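Local coordinates for hypothetical protein TT1426 (Thermus thermophilus, PDB 1WD5), which is of unknown function but is predicted to be a phosphoribosyltransferase, consistent with transfer of a glycosyl group, at residues A[28-33]-A[50-55]. Numbering follows the deposited sequence.
Sequences LGLPRG and DVVLVR
Val51 sets CG2 anti to its backbone N and CG1 between N and the carbonyl carbon (chi1 60°), so that CG2 faces Pro31; Val52 has nearly the same rotation (chi1 56°), which sets CG1 beside Leu30. Val51 CG2 presses on Pro31 CG at 3.5 Å, tighter than usual for two carbons, with the two side chains crossing at about a right angle. Leu30 CD1 lies alongside Val52 CG1, also 3.5 Å away, and the CB atoms of Leu28 and Val52 meet more loosely. Leu28 and Asp50 run side by side, CD2 of the leucine 3.7 Å from CB of the aspartate. Two backbone bonds join the parallel strands around Gly29: its N donates to Asp50 O over 3.1 Å, and its O accepts Val52 N at 3.3 Å. Past this point the chains diverge, and the Pro31 ring lies against the second chain where they part, its CD 3.4 Å from Val52 O and its CG 4.2 Å from Leu53 CD2. A glycine in place of Pro31 would probably open a gap beside Val51 CG2 and Leu53 CD2 and leave the loop freer to move. The Asp50 carboxylate bends back to its own strand, OD1 taking a weak bond from Val51 N while pairing with Arg110 in a salt bridge, and OD2 accepts Ala116 N. The contact closes a beta-alpha-beta unit: helix 33-45 links strand 26-29 to its parallel neighbour 48-59, near the centre of the chain. Strand 122-126 borders 26-29 on its other edge, while helix 134-144 packs on Leu28 and Leu30 and helix 88-112 on Leu53.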
loop_
_atom_site.group_PDB
_atom_site.type_symbol
_atom_site.label_atom_id
_atom_site.label_comp_id
_atom_site.label_asym_id
_atom_site.label_seq_id
_atom_site.Cartn_x
_atom_site.Cartn_y
_atom_site.Cartn_z
ATOM N N LEU A 28 5.687 3.835 -2.780
ATOM C CA LEU A 28 4.828 3.970 -1.608
ATOM C C LEU A 28 4.670 2.654 -0.868
ATOM O O LEU A 28 4.217 1.661 -1.438
ATOM C CB LEU A 28 3.446 4.479 -2.028
ATOM C CG LEU A 28 3.414 5.806 -2.790
ATOM C CD1 LEU A 28 1.968 6.190 -3.074
ATOM C CD2 LEU A 28 4.102 6.894 -1.969
ATOM N N GLY A 29 5.039 2.649 0.409
ATOM C CA GLY A 29 4.916 1.439 1.195
ATOM C C GLY A 29 3.752 1.498 2.165
ATOM O O GLY A 29 3.506 2.534 2.787
ATOM N N LEU A 30 3.015 0.399 2.282
ATOM C CA LEU A 30 1.898 0.348 3.219
ATOM C C LEU A 30 2.482 0.091 4.604
ATOM O O LEU A 30 3.364 -0.744 4.758
ATOM C CB LEU A 30 0.929 -0.780 2.852
ATOM C CG LEU A 30 -0.088 -0.525 1.732
ATOM C CD1 LEU A 30 0.621 -0.235 0.420
ATOM C CD2 LEU A 30 -0.985 -1.748 1.587
ATOM N N PRO A 31 2.002 0.812 5.630
ATOM C CA PRO A 31 2.492 0.648 7.006
ATOM C C PRO A 31 2.157 -0.753 7.516
ATOM O O PRO A 31 1.093 -1.278 7.184
ATOM C CB PRO A 31 1.723 1.719 7.782
ATOM C CG PRO A 31 1.325 2.722 6.730
ATOM C CD PRO A 31 0.960 1.848 5.563
ATOM N N ARG A 32 3.049 -1.374 8.291
ATOM C CA ARG A 32 4.342 -0.805 8.667
ATOM C C ARG A 32 5.479 -1.617 8.042
ATOM O O ARG A 32 6.444 -1.052 7.535
ATOM C CB ARG A 32 4.499 -0.779 10.193
ATOM C CG ARG A 32 3.527 0.181 10.894
ATOM C CD ARG A 32 3.919 0.444 12.346
ATOM N NE ARG A 32 3.750 -0.723 13.208
ATOM C CZ ARG A 32 2.585 -1.143 13.694
ATOM N NH1 ARG A 32 1.460 -0.495 13.412
ATOM N NH2 ARG A 32 2.544 -2.213 14.477
ATOM N N GLY A 33 5.360 -2.942 8.078
ATOM C CA GLY A 33 6.390 -3.790 7.505
ATOM C C GLY A 33 6.630 -3.484 6.035
ATOM O O GLY A 33 7.751 -3.615 5.533
ATOM N N ASP A 50 8.193 6.890 0.343
ATOM C CA ASP A 50 7.175 7.573 1.129
ATOM C C ASP A 50 6.178 6.519 1.573
ATOM O O ASP A 50 6.257 5.355 1.167
ATOM C CB ASP A 50 6.466 8.674 0.322
ATOM C CG ASP A 50 5.626 9.595 1.203
ATOM O OD1 ASP A 50 5.714 9.489 2.446
ATOM O OD2 ASP A 50 4.880 10.433 0.660
ATOM N N VAL A 51 5.249 6.920 2.423
ATOM C CA VAL A 51 4.254 5.996 2.923
ATOM C C VAL A 51 2.893 6.376 2.354
ATOM O O VAL A 51 2.637 7.547 2.070
ATOM C CB VAL A 51 4.198 6.057 4.460
ATOM C CG1 VAL A 51 3.841 7.475 4.903
ATOM C CG2 VAL A 51 3.187 5.069 4.988
ATOM N N VAL A 52 2.033 5.382 2.163
ATOM C CA VAL A 52 0.691 5.648 1.674
ATOM C C VAL A 52 -0.181 5.473 2.902
ATOM O O VAL A 52 -0.122 4.442 3.576
ATOM C CB VAL A 52 0.270 4.675 0.537
ATOM C CG1 VAL A 52 0.393 3.233 0.984
ATOM C CG2 VAL A 52 -1.153 4.988 0.101
ATOM N N LEU A 53 -0.966 6.502 3.203
ATOM C CA LEU A 53 -1.824 6.511 4.379
ATOM C C LEU A 53 -3.292 6.565 3.980
ATOM O O LEU A 53 -3.805 7.616 3.585
ATOM C CB LEU A 53 -1.451 7.716 5.244
ATOM C CG LEU A 53 -0.011 7.650 5.779
ATOM C CD1 LEU A 53 0.490 9.031 6.191
ATOM C CD2 LEU A 53 0.025 6.687 6.959
ATOM N N VAL A 54 -3.962 5.423 4.098
ATOM C CA VAL A 54 -5.361 5.304 3.713
ATOM C C VAL A 54 -6.101 4.296 4.593
ATOM O O VAL A 54 -5.478 3.527 5.329
ATOM C CB VAL A 54 -5.469 4.815 2.252
ATOM C CG1 VAL A 54 -4.697 5.740 1.324
ATOM C CG2 VAL A 54 -4.912 3.405 2.149
ATOM N N ARG A 55 -7.430 4.309 4.498
ATOM C CA ARG A 55 -8.294 3.395 5.236
ATOM C C ARG A 55 -9.433 2.939 4.331
ATOM O O ARG A 55 -9.932 3.698 3.498
ATOM C CB ARG A 55 -8.900 4.073 6.472
ATOM C CG ARG A 55 -7.915 4.338 7.611
ATOM C CD ARG A 55 -7.479 3.049 8.281
ATOM N NE ARG A 55 -8.606 2.347 8.891
ATOM C CZ ARG A 55 -8.539 1.111 9.376
ATOM N NH1 ARG A 55 -7.396 0.433 9.331
ATOM N NH2 ARG A 55 -9.618 0.539 9.888
#